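Local coordinates for 6-phosphogluconolactonase (Leishmania braziliensis, PDB 3CSS), which probably hydrolyses 6-phosphogluconolactone to 6-phosphogluconate, the second step of the oxidative pentose phosphate pathway, at residues A220-L232 and T254-C266. Residues are numbered along the deposited sequence; the frame is centred on the assembly and turned at random.
Sequences AGKDKNWVVRGVL and TLLLDPGAGEGVC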
# COMPACT_ATOMS: atom_id res chain seq x y z
N ALA A 220 14.22 -1.63 0.43
CA ALA A 220 15.64 -1.52 0.68
C ALA A 220 16.08 -2.62 1.66
O ALA A 220 15.36 -2.92 2.62
CB ALA A 220 15.96 -0.15 1.24
N GLY A 221 17.25 -3.18 1.40
CA GLY A 221 17.89 -4.18 2.26
C GLY A 221 18.16 -5.51 1.57
O GLY A 221 17.35 -6.03 0.80
N LYS A 222 19.32 -6.09 1.86
CA LYS A 222 19.67 -7.40 1.32
C LYS A 222 18.63 -8.44 1.71
O LYS A 222 18.41 -9.41 0.97
CB LYS A 222 21.04 -7.86 1.85
CG LYS A 222 21.86 -8.69 0.85
CD LYS A 222 21.17 -9.95 0.30
CE LYS A 222 21.51 -10.11 -1.16
NZ LYS A 222 21.59 -8.76 -1.79
N ASP A 223 18.00 -8.26 2.87
CA ASP A 223 17.01 -9.22 3.31
C ASP A 223 15.74 -9.23 2.48
O ASP A 223 14.88 -10.07 2.70
CB ASP A 223 16.68 -9.09 4.82
CG ASP A 223 16.06 -7.77 5.20
OD1 ASP A 223 15.85 -6.90 4.34
OD2 ASP A 223 15.79 -7.60 6.41
N LYS A 224 15.61 -8.30 1.53
CA LYS A 224 14.50 -8.31 0.58
C LYS A 224 14.85 -8.88 -0.78
O LYS A 224 13.96 -8.97 -1.66
CB LYS A 224 14.00 -6.90 0.27
CG LYS A 224 14.01 -5.96 1.36
CD LYS A 224 13.03 -6.25 2.32
CE LYS A 224 12.70 -4.91 2.93
NZ LYS A 224 11.97 -5.01 4.13
N ASN A 225 16.13 -9.20 -1.00
CA ASN A 225 16.58 -9.61 -2.33
C ASN A 225 15.85 -10.86 -2.81
O ASN A 225 15.47 -10.93 -3.96
CB ASN A 225 18.10 -9.80 -2.34
CG ASN A 225 18.65 -10.16 -3.72
OD1 ASN A 225 19.34 -11.16 -3.87
ND2 ASN A 225 18.37 -9.33 -4.72
N TRP A 226 15.61 -11.83 -1.94
CA TRP A 226 14.93 -13.05 -2.36
C TRP A 226 13.50 -12.75 -2.79
O TRP A 226 12.93 -13.43 -3.65
CB TRP A 226 14.94 -14.10 -1.25
CG TRP A 226 14.00 -13.89 -0.09
CD1 TRP A 226 14.28 -13.23 1.08
CD2 TRP A 226 12.65 -14.36 0.03
NE1 TRP A 226 13.21 -13.26 1.91
CE2 TRP A 226 12.18 -13.94 1.30
CE3 TRP A 226 11.78 -15.05 -0.81
CZ2 TRP A 226 10.89 -14.22 1.75
CZ3 TRP A 226 10.51 -15.35 -0.34
CH2 TRP A 226 10.08 -14.93 0.92
N VAL A 227 12.92 -11.74 -2.15
CA VAL A 227 11.56 -11.32 -2.49
C VAL A 227 11.54 -10.71 -3.89
O VAL A 227 10.71 -11.04 -4.74
CB VAL A 227 11.03 -10.30 -1.45
CG1 VAL A 227 9.62 -9.84 -1.85
CG2 VAL A 227 11.08 -10.91 -0.01
N VAL A 228 12.45 -9.78 -4.12
CA VAL A 228 12.55 -9.15 -5.43
C VAL A 228 12.77 -10.20 -6.53
O VAL A 228 12.07 -10.23 -7.55
CB VAL A 228 13.73 -8.13 -5.40
CG1 VAL A 228 14.05 -7.65 -6.81
CG2 VAL A 228 13.43 -6.94 -4.49
N ARG A 229 13.73 -11.09 -6.33
CA ARG A 229 14.02 -12.08 -7.36
C ARG A 229 12.86 -13.07 -7.55
O ARG A 229 12.62 -13.54 -8.68
CB ARG A 229 15.36 -12.78 -7.08
CG ARG A 229 16.53 -11.89 -7.43
CD ARG A 229 17.85 -12.54 -7.12
NE ARG A 229 17.96 -12.83 -5.69
CZ ARG A 229 17.83 -14.04 -5.18
NH1 ARG A 229 17.55 -15.07 -5.97
NH2 ARG A 229 17.95 -14.22 -3.86
N GLY A 230 12.12 -13.35 -6.47
CA GLY A 230 10.96 -14.24 -6.53
C GLY A 230 9.76 -13.62 -7.22
O GLY A 230 8.92 -14.33 -7.79
N VAL A 231 9.65 -12.29 -7.15
CA VAL A 231 8.61 -11.58 -7.90
C VAL A 231 8.96 -11.48 -9.39
O VAL A 231 8.09 -11.65 -10.27
CB VAL A 231 8.35 -10.16 -7.28
CG1 VAL A 231 7.48 -9.29 -8.24
CG2 VAL A 231 7.72 -10.26 -5.87
N LEU A 232 10.24 -11.25 -9.67
CA LEU A 232 10.68 -11.00 -11.04
C LEU A 232 10.92 -12.21 -11.91
O LEU A 232 10.92 -12.08 -13.15
CB LEU A 232 11.93 -10.14 -11.03
CG LEU A 232 11.76 -8.73 -10.51
CD1 LEU A 232 13.14 -8.04 -10.47
CD2 LEU A 232 10.72 -7.90 -11.35
N THR A 254 6.28 -0.50 -10.84
CA THR A 254 7.63 0.01 -10.69
C THR A 254 8.22 -0.45 -9.36
O THR A 254 7.57 -0.30 -8.33
CB THR A 254 7.62 1.52 -10.74
OG1 THR A 254 7.05 1.94 -11.99
CG2 THR A 254 9.02 2.11 -10.54
N LEU A 255 9.42 -1.01 -9.40
CA LEU A 255 10.19 -1.40 -8.20
C LEU A 255 11.35 -0.41 -8.02
O LEU A 255 12.22 -0.32 -8.87
CB LEU A 255 10.75 -2.80 -8.33
CG LEU A 255 9.79 -3.93 -8.69
CD1 LEU A 255 10.53 -5.31 -8.55
CD2 LEU A 255 8.54 -3.91 -7.85
N LEU A 256 11.31 0.35 -6.93
CA LEU A 256 12.38 1.25 -6.52
C LEU A 256 13.15 0.59 -5.39
O LEU A 256 12.60 0.40 -4.30
CB LEU A 256 11.78 2.60 -6.05
CG LEU A 256 10.90 3.32 -7.08
CD1 LEU A 256 10.26 4.60 -6.48
CD2 LEU A 256 11.65 3.63 -8.37
N LEU A 257 14.39 0.21 -5.67
CA LEU A 257 15.15 -0.70 -4.83
C LEU A 257 16.49 -0.07 -4.49
O LEU A 257 17.00 0.72 -5.27
CB LEU A 257 15.40 -2.00 -5.58
CG LEU A 257 14.20 -2.76 -6.12
CD1 LEU A 257 14.71 -4.01 -6.84
CD2 LEU A 257 13.20 -3.11 -5.00
N ASP A 258 17.07 -0.48 -3.37
CA ASP A 258 18.43 -0.07 -3.06
C ASP A 258 19.35 -1.21 -3.53
O ASP A 258 18.86 -2.24 -4.02
CB ASP A 258 18.57 0.29 -1.57
CG ASP A 258 18.82 -0.90 -0.68
OD1 ASP A 258 19.42 -0.67 0.40
OD2 ASP A 258 18.45 -2.05 -1.03
N PRO A 259 20.68 -1.03 -3.42
CA PRO A 259 21.56 -2.02 -4.05
C PRO A 259 21.42 -3.44 -3.47
O PRO A 259 21.45 -4.42 -4.24
CB PRO A 259 22.96 -1.43 -3.84
CG PRO A 259 22.73 0.04 -3.65
CD PRO A 259 21.42 0.14 -2.92
N GLY A 260 21.23 -3.56 -2.16
CA GLY A 260 21.07 -4.88 -1.53
C GLY A 260 19.80 -5.59 -2.00
O GLY A 260 19.84 -6.78 -2.33
N ALA A 261 18.68 -4.86 -2.00
CA ALA A 261 17.38 -5.40 -2.47
C ALA A 261 17.40 -5.77 -3.95
O ALA A 261 16.83 -6.77 -4.36
CB ALA A 261 16.21 -4.43 -2.17
N GLY A 262 18.14 -4.99 -4.74
CA GLY A 262 18.23 -5.21 -6.18
C GLY A 262 19.40 -6.05 -6.67
O GLY A 262 19.59 -6.13 -7.89
N GLU A 263 20.16 -6.67 -5.76
CA GLU A 263 21.36 -7.43 -6.15
C GLU A 263 21.06 -8.48 -7.21
O GLU A 263 20.11 -9.26 -7.08
CB GLU A 263 22.03 -8.07 -4.93
CG GLU A 263 23.37 -8.76 -5.23
CD GLU A 263 24.27 -8.93 -4.00
OE1 GLU A 263 23.84 -8.63 -2.86
OE2 GLU A 263 25.43 -9.36 -4.18
N GLY A 264 21.83 -8.46 -8.30
CA GLY A 264 21.68 -9.45 -9.36
C GLY A 264 20.61 -9.18 -10.42
O GLY A 264 20.58 -9.87 -11.44
N VAL A 265 19.74 -8.21 -10.20
CA VAL A 265 18.64 -7.97 -11.15
C VAL A 265 19.07 -7.30 -12.45
O VAL A 265 18.76 -7.77 -13.55
CB VAL A 265 17.52 -7.14 -10.50
CG1 VAL A 265 16.47 -6.73 -11.54
CG2 VAL A 265 16.91 -7.94 -9.37
N CYS A 266 19.82 -6.21 -12.34
CA CYS A 266 20.09 -5.40 -13.50
C CYS A 266 21.44 -5.74 -14.11
O CYS A 266 22.34 -6.29 -13.45
CB CYS A 266 20.00 -3.91 -13.15
SG CYS A 266 18.33 -3.39 -12.77
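Asn225 ND2 spans two carbonyls of the facing turn. It donates to Ala261 O at 3.0 Å, almost straight at 173°, and to Glu263 O at 2.9 Å. Ala261 O lies in the amide plane of Asn225, although the donor stands well above the plane of that carbonyl. The Glu263 carbonyl is met on a lone pair. Asn225 CG is anti to the backbone N (chi1 -177°), which carries the amide across to the turn.

Asp258 OD2 accepts two backbone N-H groups from opposite faces of its plane. Gly221 N lies 2.9 Å from Asp258 OD2 across the contact. Ala261 N, three residues on, is the second donor; this is an Asx motif leading into the type I turn Gly260-Glu263. On the exposed side, in one of two conformers, Lys222 NZ reaches Gly260 O on a lone pair. Its very short salt bridge to Glu263 OE1 is doubtful in detail.

Further along helix 225-232 the contact is apolar. Val228 CG1 meets Leu257 CD1 tip to tip at 3.7 Å and also touches Val265. Leu232 reaches Leu255 tip to tip, CD2 to CD1 at 3.8 Å, and crosses Val265 at about a right angle.

In the second shell, one of two Arg229 conformers donates from NE to Asn225 OD1 at 2.8 Å, from above the carbonyl plane. With ND2 bound twice, this would help to fix the amide's rotation.

The contact joins the helix and second strand of the beta-alpha-beta unit 214-219, 225-232, 252-257, consistent with this family's Rossmann-like fold. Strand 252-257 lies between strands 7-10 and 214-219 in the sheet.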